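Local coordinates for glideosome-associated protein 50 (Plasmodium falciparum 3D7, PDB 3TGH), which is a component of the glideosome, which drives parasite gliding motility and host cell invasion, and may help assemble and anchor it at the inner membrane complex, at residues 122-127 with 325-330. Numbering follows the deposited sequence. Where two conformers were deposited one is given.
Sequences IMPNYW and PNVELT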
ATOM      1  N   ILE A 122       1.844 -11.025  -4.129  1.00 25.11           N
ATOM      2  CA  ILE A 122       0.754 -11.400  -3.238  1.00 23.46           C
ATOM      3  C   ILE A 122      -0.428 -10.461  -3.455  1.00 26.66           C
ATOM      4  O   ILE A 122      -0.314  -9.245  -3.276  1.00 23.22           O
ATOM      5  CB  ILE A 122       1.186 -11.365  -1.766  1.00 26.76           C
ATOM      6  CG1 ILE A 122       2.336 -12.352  -1.535  1.00 31.81           C
ATOM      7  CG2 ILE A 122       0.006 -11.698  -0.843  1.00 27.55           C
ATOM      8  CD1 ILE A 122       2.790 -12.433  -0.105  1.00 37.51           C
ATOM      9  N   MET A 123      -1.551 -11.034  -3.881  1.00 23.05           N
ATOM     10  CA  MET A 123      -2.809 -10.287  -3.987  1.00 21.49           C
ATOM     11  C   MET A 123      -3.945 -11.324  -4.007  1.00 23.45           C
ATOM     12  O   MET A 123      -4.445 -11.684  -5.075  1.00 25.46           O
ATOM     13  CB  MET A 123      -2.835  -9.394  -5.234  1.00 23.43           C
ATOM     14  CG  MET A 123      -3.951  -8.373  -5.156  1.00 22.29           C
ATOM     15  SD  MET A 123      -4.029  -7.247  -6.566  1.00 30.62           S
ATOM     16  CE  MET A 123      -4.834  -8.326  -7.757  1.00 29.46           C
ATOM     17  N   PRO A 124      -4.329 -11.832  -2.825  1.00 23.46           N
ATOM     18  CA  PRO A 124      -5.302 -12.941  -2.745  1.00 26.06           C
ATOM     19  C   PRO A 124      -6.733 -12.543  -3.140  1.00 25.07           C
ATOM     20  O   PRO A 124      -7.550 -13.409  -3.486  1.00 25.87           O
ATOM     21  CB  PRO A 124      -5.227 -13.371  -1.279  1.00 28.33           C
ATOM     22  CG  PRO A 124      -4.738 -12.177  -0.556  1.00 26.52           C
ATOM     23  CD  PRO A 124      -3.842 -11.429  -1.495  1.00 23.55           C
ATOM     24  N   ASN A 125      -7.007 -11.239  -3.093  1.00 21.73           N
ATOM     25  CA  ASN A 125      -8.261 -10.653  -3.535  1.00 20.63           C
ATOM     26  C   ASN A 125      -7.978  -9.172  -3.790  1.00 20.74           C
ATOM     27  O   ASN A 125      -6.898  -8.677  -3.435  1.00 20.72           O
ATOM     28  CB  ASN A 125      -9.355 -10.830  -2.479  1.00 22.44           C
ATOM     29  CG  ASN A 125     -10.732 -10.381  -2.972  1.00 24.98           C
ATOM     30  OD1 ASN A 125     -11.093 -10.609  -4.123  1.00 24.13           O
ATOM     31  ND2 ASN A 125     -11.490  -9.722  -2.100  1.00 26.54           N
ATOM     32  N   TYR A 126      -8.930  -8.478  -4.406  1.00 20.64           N
ATOM     33  CA  TYR A 126      -8.775  -7.051  -4.702  1.00 23.27           C
ATOM     34  C   TYR A 126      -8.661  -6.218  -3.418  1.00 22.24           C
ATOM     35  O   TYR A 126      -8.053  -5.149  -3.433  1.00 20.82           O
ATOM     36  CB  TYR A 126      -9.926  -6.571  -5.587  1.00 21.42           C
ATOM     37  CG  TYR A 126     -10.000  -7.318  -6.904  1.00 24.74           C
ATOM     38  CD1 TYR A 126      -9.010  -7.155  -7.871  1.00 24.38           C
ATOM     39  CD2 TYR A 126     -11.017  -8.239  -7.154  1.00 25.25           C
ATOM     40  CE1 TYR A 126      -9.043  -7.862  -9.065  1.00 27.52           C
ATOM     41  CE2 TYR A 126     -11.058  -8.956  -8.360  1.00 25.43           C
ATOM     42  CZ  TYR A 126     -10.069  -8.754  -9.308  1.00 27.41           C
ATOM     43  OH  TYR A 126     -10.083  -9.445 -10.501  1.00 25.88           O
ATOM     44  N   TRP A 127      -9.241  -6.723  -2.327  1.00 21.64           N
ATOM     45  CA  TRP A 127      -9.075  -6.171  -0.993  1.00 21.29           C
ATOM     46  C   TRP A 127      -8.808  -7.330  -0.030  1.00 21.29           C
ATOM     47  O   TRP A 127      -9.345  -8.433  -0.206  1.00 22.97           O
ATOM     48  CB  TRP A 127     -10.305  -5.367  -0.545  1.00 23.08           C
ATOM     49  CG  TRP A 127     -11.559  -6.181  -0.401  1.00 23.43           C
ATOM     50  CD1 TRP A 127     -12.062  -6.721   0.739  1.00 23.44           C
ATOM     51  CD2 TRP A 127     -12.453  -6.546  -1.453  1.00 23.15           C
ATOM     52  NE1 TRP A 127     -13.229  -7.406   0.463  1.00 24.51           N
ATOM     53  CE2 TRP A 127     -13.483  -7.313  -0.881  1.00 22.37           C
ATOM     54  CE3 TRP A 127     -12.485  -6.290  -2.833  1.00 23.30           C
ATOM     55  CZ2 TRP A 127     -14.531  -7.842  -1.639  1.00 23.75           C
ATOM     56  CZ3 TRP A 127     -13.520  -6.814  -3.586  1.00 23.83           C
ATOM     57  CH2 TRP A 127     -14.533  -7.580  -2.988  1.00 23.39           C
ATOM     58  N   PRO A 325     -13.209 -10.944   8.061  1.00 29.03           N
ATOM     59  CA  PRO A 325     -13.863 -11.531   6.902  1.00 29.14           C
ATOM     60  C   PRO A 325     -12.949 -12.524   6.201  1.00 30.69           C
ATOM     61  O   PRO A 325     -11.724 -12.355   6.221  1.00 27.51           O
ATOM     62  CB  PRO A 325     -14.133 -10.321   6.004  1.00 29.16           C
ATOM     63  CG  PRO A 325     -13.097  -9.342   6.378  1.00 30.11           C
ATOM     64  CD  PRO A 325     -12.853  -9.531   7.841  1.00 30.78           C
ATOM     65  N   ASN A 326     -13.537 -13.555   5.601  1.00 32.87           N
ATOM     66  CA  ASN A 326     -12.766 -14.533   4.839  0.50 35.21           C
ATOM     67  C   ASN A 326     -12.113 -13.849   3.645  1.00 36.59           C
ATOM     68  O   ASN A 326     -12.715 -12.973   3.018  1.00 36.29           O
ATOM     69  CB  ASN A 326     -13.653 -15.691   4.368  0.50 37.16           C
ATOM     70  CG  ASN A 326     -14.148 -16.548   5.515  0.50 36.70           C
ATOM     71  OD1 ASN A 326     -13.936 -16.218   6.681  0.50 38.94           O
ATOM     72  ND2 ASN A 326     -14.807 -17.655   5.192  0.50 39.79           N
ATOM     73  N   VAL A 327     -10.874 -14.222   3.346  1.00 36.80           N
ATOM     74  CA  VAL A 327     -10.192 -13.680   2.180  1.00 40.31           C
ATOM     75  C   VAL A 327     -10.420 -14.648   1.031  1.00 40.69           C
ATOM     76  O   VAL A 327      -9.774 -15.696   0.947  1.00 43.62           O
ATOM     77  CB  VAL A 327      -8.686 -13.452   2.434  1.00 42.53           C
ATOM     78  CG1 VAL A 327      -7.971 -13.058   1.136  1.00 42.34           C
ATOM     79  CG2 VAL A 327      -8.505 -12.364   3.485  1.00 43.36           C
ATOM     80  N   GLU A 328     -11.386 -14.318   0.181  1.00 39.38           N
ATOM     81  CA  GLU A 328     -11.708 -15.150  -0.973  1.00 39.79           C
ATOM     82  C   GLU A 328     -11.502 -14.332  -2.236  1.00 37.74           C
ATOM     83  O   GLU A 328     -11.886 -13.165  -2.278  1.00 36.68           O
ATOM     84  CB  GLU A 328     -13.162 -15.628  -0.911  1.00 40.89           C
ATOM     85  CG  GLU A 328     -13.529 -16.452   0.332  1.00 43.21           C
ATOM     86  CD  GLU A 328     -13.014 -17.889   0.292  1.00 45.86           C
ATOM     87  OE1 GLU A 328     -12.423 -18.300  -0.730  1.00 46.87           O
ATOM     88  OE2 GLU A 328     -13.213 -18.613   1.288  1.00 48.37           O
ATOM     89  N   LEU A 329     -10.909 -14.944  -3.260  1.00 37.54           N
ATOM     90  CA  LEU A 329     -10.789 -14.289  -4.561  1.00 37.01           C
ATOM     91  C   LEU A 329     -12.191 -14.040  -5.108  1.00 36.37           C
ATOM     92  O   LEU A 329     -13.044 -14.925  -5.090  1.00 37.71           O
ATOM     93  CB  LEU A 329      -9.950 -15.115  -5.547  1.00 40.31           C
ATOM     94  CG  LEU A 329     -10.581 -16.344  -6.218  1.00 47.32           C
ATOM     95  CD1 LEU A 329     -11.378 -15.952  -7.462  1.00 49.39           C
ATOM     96  CD2 LEU A 329      -9.521 -17.369  -6.587  1.00 50.57           C
ATOM     97  N   THR A 330     -12.427 -12.824  -5.572  1.00 31.84           N
ATOM     98  CA  THR A 330     -13.726 -12.453  -6.122  1.00 31.86           C
ATOM     99  C   THR A 330     -13.702 -12.563  -7.631  1.00 32.64           C
ATOM    100  O   THR A 330     -12.820 -12.004  -8.270  1.00 33.60           O
ATOM    101  CB  THR A 330     -14.057 -10.996  -5.775  1.00 33.24           C
ATOM    102  OG1 THR A 330     -13.947 -10.812  -4.361  1.00 33.89           O
ATOM    103  CG2 THR A 330     -15.470 -10.646  -6.238  1.00 31.65           C
TER
HETATM  104  O   HOH W   1     -11.938 -11.394 -10.905  1.00 19.43           O
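Asn-125 and Leu-329 bring the two loops together, their CA atoms 4.5 Å apart, and the touching parts, 124-127 and 327-330, run 84° apart. The carboxamide of Asn-125 carries the contact. With CG anti to the backbone N (chi1 -173°), it reaches the chain at Thr-330, and OD1 accepts two bonds there. Thr-330 N lies 3.0 Å from Asn-125 OD1, well above the carbonyl plane, and the hydrogen bond is bent, 134° at the hydrogen. Thr-330 OG1 donates to Asn-125 OD1 at 2.9 Å from the same face. The other end of the amide turns back on its own loop: Asn-125 ND2 donates to Trp-127 O at 3.1 Å and sits over one face of the Trp-127 indole. The buried amide is thus held at both ends. Trp-127 CH2 also approaches Thr-330 OG1, at 3.6 Å. One water bridges Tyr-126 OH and Thr-330 O. It meets the phenol at the ring edge. The apolar part is small, Pro-124 CB against Val-327 CG1 at 3.7 Å. The contact joins the loop after helix 317-321 to the loop between strand 120-122 and strand 128-136, edge strands of the two sheets of this calcineurin-like fold. Helix 89-97 packs against Tyr-126 and Leu-329. Helix 169-189 lies against Trp-127, whose NE1 bonds Asp-178.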